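Long-range contact in uronate isomerase (Caulobacter crescentus, PDB 2Q01), which interconverts D-glucuronate and D-fructuronate, and galacturonate and tagaturonate, in pentose and glucuronate metabolism: residues Asp95-Phe107 against Phe132-Ile145. Residues are numbered along the deposited sequence; the frame is centred on the assembly and turned at random.
Sequences DPREAWRVFASHF and FLEASNADDYFDRI
The indole of Trp100 lies between Phe142 CA on one face and Phe103 CD2 of its own helix on the other. At its edge, NE1 is 3.2 Å from Ala138 O. Trp100 keeps CG anti to the backbone N (chi1 -175°), and this drives the ring as a knob into the hole formed by Ala138, Tyr141, Phe142 and Ile145. The Phe142 ring carries Arg97 over one face: Arg97 CA stands 4.0 Å from the ring centroid, almost on the normal, a CH-pi contact. Pro96 CB meets the far end of the same ring at CZ.

The Arg97 guanidinium has Phe142 CD1 over one face and two acids at its edge. NH1 makes a salt bridge of 2.6 Å to Asp143 OD1. NE makes a salt bridge to Asp139 OD2 (3.2 Å), with a weak, bent hydrogen bond (130° at the hydrogen). Replacing Arg97 with an alanine is likely to leave Asp143 without this partner, leave Asp139 only Arg101 of this arginine pair, and bare part of the Phe142 ring. The Arg101 guanidinium, on a chain bent at chi2 and chi3, has Asp139 OD2 over one face and Glu98 over the other. Both of these are charge pairs without an aimed N-H.

The protein is a uronate isomerase of the metallo-dependent hydrolase superfamily, in the TIM-barrel clan. The contact's centre lies about 28 Å from that of the chain. The axes of segments 96-105 and 138-145 come within 9.4 Å, their N-to-C directions 129° apart. Helix 58-63 adds Thr59 beside Trp100 and Phe142.

Toward the C-terminal end of helix 96-105, Ala104 CB and Ala138 CB meet at 3.6 Å. Leu133 splits its methyls: CD1 reaches Trp100 and Phe103, and CD2 reaches Ala104. The Phe107 and Phe132 rings meet obliquely, CE2 to CE2 at 3.6 Å.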
ATOM      1  N   ASP B  95      10.394  19.211 -37.865  1.00 77.79           N
ATOM      2  CA  ASP B  95       9.903  20.575 -37.679  1.00 72.50           C
ATOM      3  C   ASP B  95       9.290  20.729 -36.278  1.00 66.04           C
ATOM      4  O   ASP B  95       8.421  19.933 -35.904  1.00 67.43           O
ATOM      5  CB  ASP B  95       8.852  20.872 -38.760  1.00 75.32           C
ATOM      6  CG  ASP B  95       8.568  22.357 -38.933  1.00 81.12           C
ATOM      7  OD1 ASP B  95       7.420  22.697 -39.291  1.00 84.96           O
ATOM      8  OD2 ASP B  95       9.479  23.188 -38.737  1.00 83.21           O
ATOM      9  N   PRO B  96       9.750  21.736 -35.495  1.00 57.41           N
ATOM     10  CA  PRO B  96       9.203  22.023 -34.162  1.00 54.65           C
ATOM     11  C   PRO B  96       7.686  22.203 -34.144  1.00 52.81           C
ATOM     12  O   PRO B  96       7.039  21.830 -33.166  1.00 56.03           O
ATOM     13  CB  PRO B  96       9.889  23.338 -33.777  1.00 47.18           C
ATOM     14  CG  PRO B  96      11.168  23.302 -34.497  1.00 49.33           C
ATOM     15  CD  PRO B  96      10.859  22.654 -35.818  1.00 55.88           C
ATOM     16  N   ARG B  97       7.137  22.761 -35.222  1.00 55.23           N
ATOM     17  CA  ARG B  97       5.698  22.934 -35.372  1.00 55.44           C
ATOM     18  C   ARG B  97       5.002  21.585 -35.504  1.00 53.36           C
ATOM     19  O   ARG B  97       3.947  21.367 -34.904  1.00 58.35           O
ATOM     20  CB  ARG B  97       5.397  23.804 -36.592  1.00 64.13           C
ATOM     21  CG  ARG B  97       4.036  24.471 -36.577  1.00 63.38           C
ATOM     22  CD  ARG B  97       3.818  25.241 -37.864  1.00 63.56           C
ATOM     23  NE  ARG B  97       3.068  26.471 -37.633  1.00 67.79           N
ATOM     24  CZ  ARG B  97       3.624  27.663 -37.428  1.00 73.29           C
ATOM     25  NH1 ARG B  97       2.857  28.722 -37.224  1.00 86.14           N
ATOM     26  NH2 ARG B  97       4.944  27.799 -37.427  1.00 73.99           N
ATOM     27  N   GLU B  98       5.604  20.683 -36.277  1.00 53.31           N
ATOM     28  CA  GLU B  98       5.060  19.338 -36.463  1.00 58.49           C
ATOM     29  C   GLU B  98       5.174  18.482 -35.204  1.00 56.24           C
ATOM     30  O   GLU B  98       4.295  17.664 -34.931  1.00 60.42           O
ATOM     31  CB  GLU B  98       5.710  18.628 -37.658  1.00 64.49           C
ATOM     32  CG  GLU B  98       5.151  19.042 -39.026  1.00 82.74           C
ATOM     33  CD  GLU B  98       3.656  18.756 -39.196  1.00 92.82           C
ATOM     34  OE1 GLU B  98       2.971  19.577 -39.839  1.00 91.22           O
ATOM     35  OE2 GLU B  98       3.163  17.720 -38.694  1.00 89.25           O
ATOM     36  N   ALA B  99       6.255  18.671 -34.450  1.00 48.59           N
ATOM     37  CA  ALA B  99       6.425  18.023 -33.150  1.00 48.31           C
ATOM     38  C   ALA B  99       5.305  18.425 -32.191  1.00 45.41           C
ATOM     39  O   ALA B  99       4.701  17.569 -31.540  1.00 47.59           O
ATOM     40  CB  ALA B  99       7.794  18.353 -32.558  1.00 42.12           C
ATOM     41  N   TRP B 100       5.027  19.729 -32.141  1.00 41.57           N
ATOM     42  CA  TRP B 100       3.934  20.293 -31.355  1.00 36.49           C
ATOM     43  C   TRP B 100       2.561  19.806 -31.820  1.00 41.03           C
ATOM     44  O   TRP B 100       1.672  19.595 -31.000  1.00 43.44           O
ATOM     45  CB  TRP B 100       3.981  21.820 -31.393  1.00 40.44           C
ATOM     46  CG  TRP B 100       2.954  22.449 -30.507  1.00 44.97           C
ATOM     47  CD1 TRP B 100       1.731  22.936 -30.879  1.00 42.96           C
ATOM     48  CD2 TRP B 100       3.043  22.627 -29.090  1.00 58.74           C
ATOM     49  NE1 TRP B 100       1.057  23.412 -29.780  1.00 47.74           N
ATOM     50  CE2 TRP B 100       1.841  23.237 -28.670  1.00 49.78           C
ATOM     51  CE3 TRP B 100       4.026  22.333 -28.134  1.00 58.93           C
ATOM     52  CZ2 TRP B 100       1.595  23.557 -27.333  1.00 48.18           C
ATOM     53  CZ3 TRP B 100       3.780  22.657 -26.805  1.00 53.71           C
ATOM     54  CH2 TRP B 100       2.574  23.263 -26.420  1.00 51.76           C
ATOM     55  N   ARG B 101       2.404  19.636 -33.131  1.00 46.84           N
ATOM     56  CA  ARG B 101       1.172  19.123 -33.727  1.00 52.58           C
ATOM     57  C   ARG B 101       0.837  17.706 -33.251  1.00 53.07           C
ATOM     58  O   ARG B 101      -0.332  17.394 -33.014  1.00 57.47           O
ATOM     59  CB  ARG B 101       1.293  19.131 -35.252  1.00 64.16           C
ATOM     60  CG  ARG B 101      -0.000  19.384 -36.008  1.00 71.05           C
ATOM     61  CD  ARG B 101      -0.195  20.874 -36.253  1.00 92.99           C
ATOM     62  NE  ARG B 101       0.919  21.462 -36.995  1.00 96.03           N
ATOM     63  CZ  ARG B 101       0.968  21.572 -38.319  1.00 92.85           C
ATOM     64  NH1 ARG B 101      -0.034  21.135 -39.070  1.00 94.42           N
ATOM     65  NH2 ARG B 101       2.029  22.120 -38.894  1.00 92.57           N
ATOM     66  N   VAL B 102       1.864  16.859 -33.121  1.00 54.14           N
ATOM     67  CA  VAL B 102       1.702  15.470 -32.671  1.00 46.73           C
ATOM     68  C   VAL B 102       1.305  15.429 -31.195  1.00 45.42           C
ATOM     69  O   VAL B 102       0.418  14.666 -30.809  1.00 46.71           O
ATOM     70  CB  VAL B 102       2.984  14.623 -32.924  1.00 54.26           C
ATOM     71  CG1 VAL B 102       2.838  13.209 -32.365  1.00 46.61           C
ATOM     72  CG2 VAL B 102       3.292  14.550 -34.409  1.00 56.80           C
ATOM     73  N   PHE B 103       1.955  16.266 -30.388  1.00 44.13           N
ATOM     74  CA  PHE B 103       1.624  16.398 -28.972  1.00 44.60           C
ATOM     75  C   PHE B 103       0.190  16.876 -28.762  1.00 48.16           C
ATOM     76  O   PHE B 103      -0.537  16.327 -27.929  1.00 52.59           O
ATOM     77  CB  PHE B 103       2.591  17.354 -28.275  1.00 40.37           C
ATOM     78  CG  PHE B 103       2.151  17.761 -26.899  1.00 45.74           C
ATOM     79  CD1 PHE B 103       2.127  16.836 -25.858  1.00 47.41           C
ATOM     80  CD2 PHE B 103       1.751  19.067 -26.642  1.00 47.21           C
ATOM     81  CE1 PHE B 103       1.711  17.206 -24.586  1.00 52.10           C
ATOM     82  CE2 PHE B 103       1.334  19.444 -25.370  1.00 53.38           C
ATOM     83  CZ  PHE B 103       1.315  18.512 -24.343  1.00 50.89           C
ATOM     84  N   ALA B 104      -0.192  17.909 -29.511  1.00 42.64           N
ATOM     85  CA  ALA B 104      -1.526  18.491 -29.436  1.00 41.93           C
ATOM     86  C   ALA B 104      -2.599  17.466 -29.782  1.00 41.73           C
ATOM     87  O   ALA B 104      -3.613  17.370 -29.079  1.00 43.42           O
ATOM     88  CB  ALA B 104      -1.625  19.677 -30.353  1.00 43.90           C
ATOM     89  N   SER B 105      -2.347  16.684 -30.836  1.00 32.72           N
ATOM     90  CA  SER B 105      -3.257  15.619 -31.288  1.00 43.91           C
ATOM     91  C   SER B 105      -3.330  14.435 -30.325  1.00 47.08           C
ATOM     92  O   SER B 105      -4.207  13.577 -30.452  1.00 48.83           O
ATOM     93  CB  SER B 105      -2.850  15.120 -32.673  1.00 41.53           C
ATOM     94  OG  SER B 105      -2.849  16.181 -33.610  1.00 65.14           O
ATOM     95  N   HIS B 106      -2.403  14.399 -29.370  1.00 49.90           N
ATOM     96  CA  HIS B 106      -2.337  13.343 -28.370  1.00 47.55           C
ATOM     97  C   HIS B 106      -2.448  13.882 -26.941  1.00 50.08           C
ATOM     98  O   HIS B 106      -2.170  13.164 -25.982  1.00 49.91           O
ATOM     99  CB  HIS B 106      -1.044  12.543 -28.537  1.00 46.38           C
ATOM    100  CG  HIS B 106      -1.038  11.660 -29.743  1.00 46.21           C
ATOM    101  ND1 HIS B 106      -0.303  11.947 -30.872  1.00 45.15           N
ATOM    102  CD2 HIS B 106      -1.682  10.497 -29.999  1.00 53.39           C
ATOM    103  CE1 HIS B 106      -0.488  10.996 -31.770  1.00 50.55           C
ATOM    104  NE2 HIS B 106      -1.323  10.104 -31.266  1.00 63.28           N
ATOM    105  N   PHE B 107      -2.868  15.138 -26.807  1.00 45.20           N
ATOM    106  CA  PHE B 107      -2.998  15.790 -25.501  1.00 39.57           C
ATOM    107  C   PHE B 107      -4.095  15.158 -24.632  1.00 37.41           C
ATOM    108  O   PHE B 107      -4.031  15.232 -23.408  1.00 41.55           O
ATOM    109  CB  PHE B 107      -3.203  17.304 -25.679  1.00 35.65           C
ATOM    110  CG  PHE B 107      -3.189  18.089 -24.393  1.00 46.83           C
ATOM    111  CD1 PHE B 107      -2.161  17.925 -23.464  1.00 48.74           C
ATOM    112  CD2 PHE B 107      -4.203  19.007 -24.115  1.00 35.21           C
ATOM    113  CE1 PHE B 107      -2.150  18.649 -22.270  1.00 47.96           C
ATOM    114  CE2 PHE B 107      -4.198  19.740 -22.929  1.00 43.11           C
ATOM    115  CZ  PHE B 107      -3.167  19.562 -22.006  1.00 44.01           C
ATOM    116  N   PHE B 132      -9.098  25.274 -25.159  1.00 47.38           N
ATOM    117  CA  PHE B 132      -8.408  24.039 -24.801  1.00 44.76           C
ATOM    118  C   PHE B 132      -7.611  23.516 -25.989  1.00 54.11           C
ATOM    119  O   PHE B 132      -8.072  23.587 -27.133  1.00 57.99           O
ATOM    120  CB  PHE B 132      -9.425  22.986 -24.360  1.00 38.60           C
ATOM    121  CG  PHE B 132      -8.857  21.914 -23.475  1.00 50.69           C
ATOM    122  CD1 PHE B 132      -8.858  22.065 -22.092  1.00 61.46           C
ATOM    123  CD2 PHE B 132      -8.341  20.738 -24.018  1.00 60.79           C
ATOM    124  CE1 PHE B 132      -8.339  21.073 -21.265  1.00 59.84           C
ATOM    125  CE2 PHE B 132      -7.817  19.741 -23.200  1.00 53.09           C
ATOM    126  CZ  PHE B 132      -7.817  19.909 -21.821  1.00 59.35           C
ATOM    127  N   LEU B 133      -6.426  22.989 -25.698  1.00 55.74           N
ATOM    128  CA  LEU B 133      -5.535  22.452 -26.716  1.00 50.42           C
ATOM    129  C   LEU B 133      -6.156  21.258 -27.428  1.00 50.72           C
ATOM    130  O   LEU B 133      -6.589  20.294 -26.796  1.00 49.28           O
ATOM    131  CB  LEU B 133      -4.193  22.056 -26.099  1.00 49.60           C
ATOM    132  CG  LEU B 133      -2.941  22.449 -26.888  1.00 44.91           C
ATOM    133  CD1 LEU B 133      -1.763  21.570 -26.499  1.00 32.24           C
ATOM    134  CD2 LEU B 133      -3.203  22.372 -28.384  1.00 34.95           C
ATOM    135  N   GLU B 134      -6.194  21.339 -28.752  1.00 47.74           N
ATOM    136  CA  GLU B 134      -6.642  20.236 -29.597  1.00 51.98           C
ATOM    137  C   GLU B 134      -5.786  20.164 -30.858  1.00 56.32           C
ATOM    138  O   GLU B 134      -4.820  20.918 -30.999  1.00 61.52           O
ATOM    139  CB  GLU B 134      -8.116  20.420 -29.971  1.00 58.58           C
ATOM    140  CG  GLU B 134      -9.099  20.027 -28.871  1.00 81.41           C
ATOM    141  CD  GLU B 134     -10.519  20.507 -29.135  1.00 95.63           C
ATOM    142  OE1 GLU B 134     -11.361  20.384 -28.219  1.00101.32           O
ATOM    143  OE2 GLU B 134     -10.791  21.007 -30.249  1.00 91.90           O
ATOM    144  N   ALA B 135      -6.140  19.257 -31.767  1.00 62.75           N
ATOM    145  CA  ALA B 135      -5.471  19.146 -33.064  1.00 66.20           C
ATOM    146  C   ALA B 135      -5.697  20.381 -33.946  1.00 66.39           C
ATOM    147  O   ALA B 135      -4.765  20.876 -34.581  1.00 70.30           O
ATOM    148  CB  ALA B 135      -5.919  17.883 -33.785  1.00 67.94           C
ATOM    149  N   SER B 136      -6.931  20.882 -33.957  1.00 66.04           N
ATOM    150  CA  SER B 136      -7.305  22.064 -34.746  1.00 70.78           C
ATOM    151  C   SER B 136      -6.843  23.389 -34.119  1.00 69.69           C
ATOM    152  O   SER B 136      -6.875  24.439 -34.764  1.00 72.15           O
ATOM    153  CB  SER B 136      -8.819  22.091 -34.957  1.00 68.63           C
ATOM    154  OG  SER B 136      -9.494  22.052 -33.712  1.00 68.94           O
ATOM    155  N   ASN B 137      -6.416  23.325 -32.862  1.00 69.58           N
ATOM    156  CA  ASN B 137      -5.994  24.490 -32.098  1.00 58.37           C
ATOM    157  C   ASN B 137      -4.476  24.588 -32.033  1.00 60.70           C
ATOM    158  O   ASN B 137      -3.931  25.577 -31.540  1.00 62.49           O
ATOM    159  CB  ASN B 137      -6.557  24.370 -30.684  1.00 59.98           C
ATOM    160  CG  ASN B 137      -6.766  25.705 -30.020  1.00 76.18           C
ATOM    161  OD1 ASN B 137      -6.562  26.758 -30.625  1.00 98.29           O
ATOM    162  ND2 ASN B 137      -7.183  25.673 -28.763  1.00 91.44           N
ATOM    163  N   ALA B 138      -3.812  23.553 -32.550  1.00 57.61           N
ATOM    164  CA  ALA B 138      -2.376  23.323 -32.373  1.00 47.01           C
ATOM    165  C   ALA B 138      -1.487  24.465 -32.840  1.00 53.23           C
ATOM    166  O   ALA B 138      -0.632  24.938 -32.088  1.00 51.19           O
ATOM    167  CB  ALA B 138      -1.973  22.045 -33.073  1.00 44.65           C
ATOM    168  N   ASP B 139      -1.698  24.897 -34.080  1.00 59.47           N
ATOM    169  CA  ASP B 139      -0.863  25.918 -34.711  1.00 62.50           C
ATOM    170  C   ASP B 139      -1.008  27.282 -34.044  1.00 61.41           C
ATOM    171  O   ASP B 139      -0.041  28.038 -33.959  1.00 58.37           O
ATOM    172  CB  ASP B 139      -1.172  26.009 -36.210  1.00 66.56           C
ATOM    173  CG  ASP B 139      -0.642  24.814 -36.988  1.00 79.02           C
ATOM    174  OD1 ASP B 139      -1.457  24.088 -37.600  1.00 79.02           O
ATOM    175  OD2 ASP B 139       0.590  24.594 -36.981  1.00 86.17           O
ATOM    176  N   ASP B 140      -2.215  27.576 -33.568  1.00 63.12           N
ATOM    177  CA  ASP B 140      -2.484  28.818 -32.858  1.00 62.05           C
ATOM    178  C   ASP B 140      -1.715  28.860 -31.541  1.00 58.30           C
ATOM    179  O   ASP B 140      -1.128  29.885 -31.206  1.00 57.14           O
ATOM    180  CB  ASP B 140      -3.989  28.998 -32.625  1.00 68.55           C
ATOM    181  CG  ASP B 140      -4.323  30.311 -31.931  1.00 75.32           C
ATOM    182  OD1 ASP B 140      -3.907  31.380 -32.427  1.00 78.62           O
ATOM    183  OD2 ASP B 140      -5.008  30.269 -30.887  1.00 78.00           O
ATOM    184  N   TYR B 141      -1.711  27.738 -30.817  1.00 62.66           N
ATOM    185  CA  TYR B 141      -0.926  27.585 -29.585  1.00 55.59           C
ATOM    186  C   TYR B 141       0.571  27.765 -29.818  1.00 56.41           C
ATOM    187  O   TYR B 141       1.231  28.473 -29.060  1.00 53.03           O
ATOM    188  CB  TYR B 141      -1.156  26.210 -28.960  1.00 52.24           C
ATOM    189  CG  TYR B 141      -2.103  26.178 -27.785  1.00 52.62           C
ATOM    190  CD1 TYR B 141      -3.482  26.090 -27.973  1.00 43.58           C
ATOM    191  CD2 TYR B 141      -1.617  26.197 -26.478  1.00 42.61           C
ATOM    192  CE1 TYR B 141      -4.356  26.042 -26.890  1.00 43.88           C
ATOM    193  CE2 TYR B 141      -2.484  26.149 -25.390  1.00 41.68           C
ATOM    194  CZ  TYR B 141      -3.853  26.072 -25.603  1.00 47.48           C
ATOM    195  OH  TYR B 141      -4.714  26.022 -24.531  1.00 52.04           O
ATOM    196  N   PHE B 142       1.090  27.131 -30.872  1.00 56.75           N
ATOM    197  CA  PHE B 142       2.528  27.123 -31.147  1.00 56.55           C
ATOM    198  C   PHE B 142       3.097  28.521 -31.319  1.00 56.86           C
ATOM    199  O   PHE B 142       3.951  28.938 -30.536  1.00 56.71           O
ATOM    200  CB  PHE B 142       2.872  26.258 -32.371  1.00 54.02           C
ATOM    201  CG  PHE B 142       4.354  26.117 -32.609  1.00 51.10           C
ATOM    202  CD1 PHE B 142       5.003  26.900 -33.560  1.00 54.63           C
ATOM    203  CD2 PHE B 142       5.106  25.212 -31.867  1.00 42.20           C
ATOM    204  CE1 PHE B 142       6.378  26.779 -33.769  1.00 50.00           C
ATOM    205  CE2 PHE B 142       6.477  25.080 -32.073  1.00 44.54           C
ATOM    206  CZ  PHE B 142       7.113  25.868 -33.023  1.00 41.12           C
ATOM    207  N   ASP B 143       2.609  29.242 -32.325  1.00 62.65           N
ATOM    208  CA  ASP B 143       3.178  30.547 -32.660  1.00 64.68           C
ATOM    209  C   ASP B 143       2.816  31.673 -31.689  1.00 60.34           C
ATOM    210  O   ASP B 143       3.521  32.678 -31.638  1.00 54.29           O
ATOM    211  CB  ASP B 143       2.917  30.935 -34.128  1.00 71.52           C
ATOM    212  CG  ASP B 143       1.491  30.670 -34.570  1.00 84.43           C
ATOM    213  OD1 ASP B 143       1.311  30.138 -35.684  1.00 77.30           O
ATOM    214  OD2 ASP B 143       0.547  30.989 -33.814  1.00107.94           O
ATOM    215  N   ARG B 144       1.746  31.501 -30.911  1.00 54.15           N
ATOM    216  CA  ARG B 144       1.431  32.462 -29.848  1.00 58.64           C
ATOM    217  C   ARG B 144       2.340  32.313 -28.625  1.00 59.19           C
ATOM    218  O   ARG B 144       2.642  33.303 -27.960  1.00 58.53           O
ATOM    219  CB  ARG B 144      -0.041  32.410 -29.435  1.00 56.43           C
ATOM    220  CG  ARG B 144      -0.961  33.187 -30.364  1.00 73.48           C
ATOM    221  CD  ARG B 144      -1.987  33.987 -29.578  1.00 84.87           C
ATOM    222  NE  ARG B 144      -3.098  33.169 -29.093  1.00 85.18           N
ATOM    223  CZ  ARG B 144      -3.800  33.430 -27.991  1.00 89.73           C
ATOM    224  NH1 ARG B 144      -4.797  32.629 -27.636  1.00 85.24           N
ATOM    225  NH2 ARG B 144      -3.503  34.481 -27.235  1.00 78.10           N
ATOM    226  N   ILE B 145       2.761  31.081 -28.334  1.00 59.95           N
ATOM    227  CA  ILE B 145       3.764  30.818 -27.295  1.00 55.23           C
ATOM    228  C   ILE B 145       5.137  31.292 -27.778  1.00 56.19           C
ATOM    229  O   ILE B 145       5.851  31.988 -27.055  1.00 61.20           O
ATOM    230  CB  ILE B 145       3.812  29.317 -26.899  1.00 52.21           C
ATOM    231  CG1 ILE B 145       2.564  28.928 -26.099  1.00 54.63           C
ATOM    232  CG2 ILE B 145       5.064  28.999 -26.078  1.00 53.65           C
ATOM    233  CD1 ILE B 145       2.335  27.416 -25.976  1.00 49.07           C
TER